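Local coordinates for nuclear polyadenylated RNA-binding protein NAB2 (Saccharomyces cerevisiae, PDB 2V75) that binds the poly(A) tails of mRNAs, protecting them from the exosome and helping to control tail length and nuclear export, at residues Y6-L18 with I28-V40. Numbering follows the deposited sequence.
Sequences YTENLKVIVAEKL and IKYVAEYIVLLIV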
loop_
_atom_site.group_PDB
_atom_site.type_symbol
_atom_site.label_atom_id
_atom_site.label_comp_id
_atom_site.label_asym_id
_atom_site.label_seq_id
_atom_site.Cartn_x
_atom_site.Cartn_y
_atom_site.Cartn_z
ATOM N N TYR A 6 -0.360 0.007 14.498
ATOM C CA TYR A 6 -0.726 -0.583 13.168
ATOM C C TYR A 6 0.308 -0.331 12.044
ATOM O O TYR A 6 0.148 -0.784 10.933
ATOM C CB TYR A 6 -2.109 -0.068 12.728
ATOM C CG TYR A 6 -3.241 -0.389 13.690
ATOM C CD1 TYR A 6 -3.579 -1.709 13.982
ATOM C CD2 TYR A 6 -3.960 0.624 14.320
ATOM C CE1 TYR A 6 -4.606 -2.015 14.870
ATOM C CE2 TYR A 6 -4.988 0.331 15.215
ATOM C CZ TYR A 6 -5.311 -0.990 15.484
ATOM O OH TYR A 6 -6.331 -1.302 16.371
ATOM N N THR A 7 1.383 0.393 12.290
ATOM C CA THR A 7 2.285 0.718 11.198
ATOM C C THR A 7 3.074 -0.498 10.684
ATOM O O THR A 7 3.363 -0.619 9.486
ATOM C CB THR A 7 3.231 1.830 11.663
ATOM O OG1 THR A 7 2.448 3.008 11.873
ATOM C CG2 THR A 7 4.297 2.111 10.630
ATOM N N GLU A 8 3.418 -1.418 11.578
ATOM C CA GLU A 8 4.234 -2.555 11.151
ATOM C C GLU A 8 3.388 -3.522 10.327
ATOM O O GLU A 8 3.801 -3.979 9.264
ATOM C CB GLU A 8 4.914 -3.247 12.346
ATOM C CG GLU A 8 6.044 -2.440 12.993
ATOM C CD GLU A 8 7.110 -1.971 12.001
ATOM O OE1 GLU A 8 7.731 -2.812 11.321
ATOM O OE2 GLU A 8 7.351 -0.749 11.899
ATOM N N ASN A 9 2.166 -3.778 10.759
ATOM C CA ASN A 9 1.264 -4.587 9.950
ATOM C C ASN A 9 0.850 -3.922 8.639
ATOM O O ASN A 9 0.653 -4.606 7.638
ATOM C CB ASN A 9 0.039 -4.987 10.750
ATOM C CG ASN A 9 0.334 -6.128 11.703
ATOM O OD1 ASN A 9 1.246 -6.927 11.464
ATOM N ND2 ASN A 9 -0.416 -6.203 12.796
ATOM N N LEU A 10 0.709 -2.604 8.633
ATOM C CA LEU A 10 0.406 -1.932 7.371
ATOM C C LEU A 10 1.527 -2.072 6.334
ATOM O O LEU A 10 1.273 -2.282 5.154
ATOM C CB LEU A 10 0.054 -0.468 7.622
ATOM C CG LEU A 10 -0.595 0.175 6.416
ATOM C CD1 LEU A 10 -1.900 -0.488 5.945
ATOM C CD2 LEU A 10 -0.814 1.665 6.676
ATOM N N LYS A 11 2.767 -2.001 6.790
ATOM C CA LYS A 11 3.905 -2.118 5.874
ATOM C C LYS A 11 3.898 -3.513 5.277
ATOM O O LYS A 11 4.117 -3.698 4.096
ATOM C CB LYS A 11 5.190 -1.846 6.611
ATOM C CG LYS A 11 5.488 -0.384 6.962
ATOM C CD LYS A 11 6.865 -0.323 7.675
ATOM C CE LYS A 11 7.004 0.910 8.530
ATOM N NZ LYS A 11 8.053 0.718 9.546
ATOM N N VAL A 12 3.562 -4.503 6.084
ATOM C CA VAL A 12 3.463 -5.884 5.565
ATOM C C VAL A 12 2.321 -6.012 4.577
ATOM O O VAL A 12 2.468 -6.537 3.473
ATOM C CB VAL A 12 3.279 -6.907 6.675
ATOM C CG1 VAL A 12 2.854 -8.261 6.094
ATOM C CG2 VAL A 12 4.568 -7.089 7.495
ATOM N N ILE A 13 1.187 -5.396 4.892
ATOM C CA ILE A 13 0.005 -5.496 4.024
ATOM C C ILE A 13 0.234 -4.818 2.698
ATOM O O ILE A 13 -0.133 -5.319 1.638
ATOM C CB ILE A 13 -1.240 -4.891 4.703
ATOM C CG1 ILE A 13 -1.759 -5.863 5.766
ATOM C CG2 ILE A 13 -2.348 -4.555 3.680
ATOM C CD1 ILE A 13 -2.747 -5.154 6.740
ATOM N N VAL A 14 0.914 -3.687 2.734
ATOM C CA VAL A 14 1.271 -2.991 1.480
ATOM C C VAL A 14 2.256 -3.801 0.611
ATOM O O VAL A 14 2.048 -3.946 -0.597
ATOM C CB VAL A 14 1.774 -1.567 1.799
ATOM C CG1 VAL A 14 2.297 -0.836 0.510
ATOM C CG2 VAL A 14 0.656 -0.728 2.407
ATOM N N ALA A 15 3.300 -4.333 1.236
ATOM C CA ALA A 15 4.200 -5.277 0.581
ATOM C C ALA A 15 3.470 -6.460 -0.061
ATOM O O ALA A 15 3.836 -6.891 -1.146
ATOM C CB ALA A 15 5.315 -5.739 1.563
ATOM N N GLU A 16 2.463 -7.012 0.609
ATOM C CA GLU A 16 1.736 -8.148 0.063
ATOM C C GLU A 16 1.000 -7.737 -1.219
ATOM O O GLU A 16 0.951 -8.488 -2.211
ATOM C CB GLU A 16 0.759 -8.716 1.102
ATOM C CG GLU A 16 1.434 -9.281 2.291
ATOM C CD GLU A 16 2.168 -10.571 2.011
ATOM O OE1 GLU A 16 1.742 -11.402 1.171
ATOM O OE2 GLU A 16 3.111 -10.854 2.772
ATOM N N LYS A 17 0.436 -6.546 -1.176
ATOM C CA LYS A 17 -0.286 -5.992 -2.339
ATOM C C LYS A 17 0.673 -5.761 -3.503
ATOM O O LYS A 17 0.445 -6.237 -4.624
ATOM C CB LYS A 17 -1.002 -4.722 -1.937
ATOM C CG LYS A 17 -1.761 -3.998 -3.083
ATOM C CD LYS A 17 -2.905 -4.781 -3.622
ATOM C CE LYS A 17 -3.588 -3.919 -4.697
ATOM N NZ LYS A 17 -4.871 -4.462 -5.127
ATOM N N LEU A 18 1.795 -5.106 -3.211
ATOM C CA LEU A 18 2.861 -4.886 -4.215
ATOM C C LEU A 18 3.380 -6.180 -4.839
ATOM O O LEU A 18 3.630 -6.289 -6.057
ATOM C CB LEU A 18 3.983 -4.089 -3.564
ATOM C CG LEU A 18 3.654 -2.668 -3.098
ATOM C CD1 LEU A 18 4.938 -2.126 -2.401
ATOM C CD2 LEU A 18 3.201 -1.794 -4.285
ATOM N N ILE A 28 10.267 -3.624 -3.032
ATOM C CA ILE A 28 8.934 -3.665 -2.420
ATOM C C ILE A 28 8.983 -3.127 -0.993
ATOM O O ILE A 28 8.129 -2.347 -0.634
ATOM C CB ILE A 28 8.350 -5.087 -2.463
ATOM C CG1 ILE A 28 7.874 -5.397 -3.880
ATOM C CG2 ILE A 28 7.199 -5.259 -1.502
ATOM C CD1 ILE A 28 7.599 -6.932 -4.059
ATOM N N LYS A 29 9.991 -3.515 -0.224
ATOM C CA LYS A 29 10.082 -3.178 1.196
ATOM C C LYS A 29 10.183 -1.652 1.284
ATOM O O LYS A 29 9.522 -1.017 2.107
ATOM C CB LYS A 29 11.287 -3.843 1.810
ATOM C CG LYS A 29 11.366 -3.743 3.326
ATOM C CD LYS A 29 12.540 -4.544 3.928
ATOM C CE LYS A 29 12.189 -6.018 4.140
ATOM N NZ LYS A 29 10.882 -6.163 4.849
ATOM N N TYR A 30 10.968 -1.062 0.389
ATOM C CA TYR A 30 11.137 0.399 0.419
ATOM C C TYR A 30 9.875 1.121 0.015
ATOM O O TYR A 30 9.474 2.060 0.719
ATOM C CB TYR A 30 12.247 0.841 -0.521
ATOM C CG TYR A 30 12.410 2.353 -0.600
ATOM C CD1 TYR A 30 12.945 3.052 0.460
ATOM C CD2 TYR A 30 12.054 3.073 -1.734
ATOM C CE1 TYR A 30 13.132 4.437 0.383
ATOM C CE2 TYR A 30 12.221 4.473 -1.809
ATOM C CZ TYR A 30 12.747 5.142 -0.725
ATOM O OH TYR A 30 12.983 6.511 -0.765
ATOM N N VAL A 31 9.267 0.712 -1.106
ATOM C CA VAL A 31 7.989 1.313 -1.563
ATOM C C VAL A 31 6.940 1.185 -0.434
ATOM O O VAL A 31 6.238 2.154 -0.114
ATOM C CB VAL A 31 7.490 0.740 -2.900
ATOM C CG1 VAL A 31 6.099 1.306 -3.292
ATOM C CG2 VAL A 31 8.507 0.956 -4.039
ATOM N N ALA A 32 6.846 0.032 0.207
ATOM C CA ALA A 32 5.898 -0.141 1.304
ATOM C C ALA A 32 6.204 0.829 2.455
ATOM O O ALA A 32 5.310 1.475 3.025
ATOM C CB ALA A 32 5.920 -1.595 1.801
ATOM N N GLU A 33 7.473 0.993 2.786
ATOM C CA GLU A 33 7.834 1.906 3.869
ATOM C C GLU A 33 7.482 3.339 3.491
ATOM O O GLU A 33 7.060 4.129 4.348
ATOM C CB GLU A 33 9.315 1.789 4.178
ATOM C CG GLU A 33 9.646 0.531 4.985
ATOM C CD GLU A 33 9.890 0.816 6.465
ATOM O OE1 GLU A 33 9.706 1.979 6.906
ATOM O OE2 GLU A 33 10.312 -0.128 7.179
ATOM N N TYR A 34 7.724 3.681 2.236
ATOM C CA TYR A 34 7.511 5.059 1.801
ATOM C C TYR A 34 6.005 5.329 1.840
ATOM O O TYR A 34 5.572 6.382 2.319
ATOM C CB TYR A 34 8.006 5.284 0.382
ATOM C CG TYR A 34 8.336 6.707 0.064
ATOM C CD1 TYR A 34 9.592 7.211 0.253
ATOM C CD2 TYR A 34 7.376 7.579 -0.386
ATOM C CE1 TYR A 34 9.890 8.551 -0.030
ATOM C CE2 TYR A 34 7.667 8.891 -0.648
ATOM C CZ TYR A 34 8.906 9.394 -0.457
ATOM O OH TYR A 34 9.073 10.739 -0.762
ATOM N N ILE A 35 5.222 4.388 1.346
ATOM C CA ILE A 35 3.762 4.520 1.375
ATOM C C ILE A 35 3.208 4.726 2.787
ATOM O O ILE A 35 2.444 5.656 3.054
ATOM C CB ILE A 35 3.050 3.369 0.635
ATOM C CG1 ILE A 35 3.345 3.467 -0.874
ATOM C CG2 ILE A 35 1.532 3.376 0.986
ATOM C CD1 ILE A 35 2.757 2.286 -1.669
ATOM N N VAL A 36 3.674 3.925 3.722
ATOM C CA VAL A 36 3.213 4.041 5.080
ATOM C C VAL A 36 3.668 5.332 5.730
ATOM O O VAL A 36 2.918 5.915 6.489
ATOM C CB VAL A 36 3.635 2.801 5.854
ATOM C CG1 VAL A 36 3.433 2.997 7.363
ATOM C CG2 VAL A 36 2.889 1.600 5.253
ATOM N N LEU A 37 4.870 5.814 5.408
ATOM C CA LEU A 37 5.322 7.121 5.852
ATOM C C LEU A 37 4.350 8.215 5.383
ATOM O O LEU A 37 4.032 9.130 6.175
ATOM C CB LEU A 37 6.726 7.423 5.302
ATOM C CG LEU A 37 7.307 8.811 5.542
ATOM C CD1 LEU A 37 7.685 9.018 6.992
ATOM C CD2 LEU A 37 8.534 9.048 4.662
ATOM N N LEU A 38 3.946 8.147 4.119
ATOM C CA LEU A 38 3.072 9.187 3.539
ATOM C C LEU A 38 1.692 9.127 4.219
ATOM O O LEU A 38 1.125 10.142 4.555
ATOM C CB LEU A 38 2.944 8.979 2.034
ATOM C CG LEU A 38 4.228 9.324 1.251
ATOM C CD1 LEU A 38 4.107 8.864 -0.193
ATOM C CD2 LEU A 38 4.544 10.813 1.428
ATOM N N ILE A 39 1.191 7.929 4.483
ATOM C CA ILE A 39 -0.184 7.746 4.982
ATOM C C ILE A 39 -0.247 8.092 6.439
ATOM O O ILE A 39 -1.037 8.937 6.849
ATOM C CB ILE A 39 -0.730 6.336 4.764
ATOM C CG1 ILE A 39 -0.973 6.120 3.270
ATOM C CG2 ILE A 39 -1.986 6.115 5.646
ATOM C CD1 ILE A 39 -1.338 4.687 2.863
ATOM N N VAL A 40 0.657 7.513 7.225
ATOM C CA VAL A 40 0.649 7.775 8.636
ATOM C C VAL A 40 0.783 9.253 8.956
ATOM O O VAL A 40 0.294 9.723 9.975
ATOM C CB VAL A 40 1.796 7.020 9.297
ATOM C CG1 VAL A 40 2.224 7.749 10.565
ATOM C CG2 VAL A 40 1.315 5.590 9.534
#
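Lys11 turns its CG away from its own carbonyl carbon (chi1 -75°), and the extended chain beyond it carries CG past Val36 and NZ out to Glu33, while Val36, with CG1 anti to the backbone N, spreads both methyls over helix 7-18. CG1 of Val36 presses on CG2 of Thr7 at 3.5 Å, a tight methyl contact, and CG2 of Val36 lies 3.7 Å from CG of Lys11. A branched valine suits this place: it is a knob in the hole formed by Thr7, Leu10, Lys11 and Val14. One turn earlier, Ala32 is the second knob, its CB 3.6 Å from the backbone O of Lys11; so small a side chain lets the backbones come close. The helix axes approach to 8.5 Å at an angle of 128°. Ala15, equally small, sets its CB 3.6 Å from CG2 of Ile28. Deeper in, CG1 of Val14 reaches CD1 of Ile35, and CD1 of Leu18 touches CG1 of Val31 at 3.7 Å. Phe24 and Phe56 extend this apolar layer past Leu18 and Val31, and helix 45-55 covers Ile35 through Leu52. At the outer margin, NZ of Lys11 makes a firm salt bridge to OE2 of Glu8 (2.9 Å), reached on the syn side, 28° out of the carboxylate plane, and weak bonds to both oxygens of Glu33, each at 3.4 Å. An alanine in place of Lys11 would probably leave both glutamates without this shared cation and uncover one flank of Val36. This steeply crossed helix pair in the N-terminal domain of Nab2 thus rests chiefly on interlocked aliphatic groups, with an ammonium group between two carboxylates probably easing their mutual repulsion.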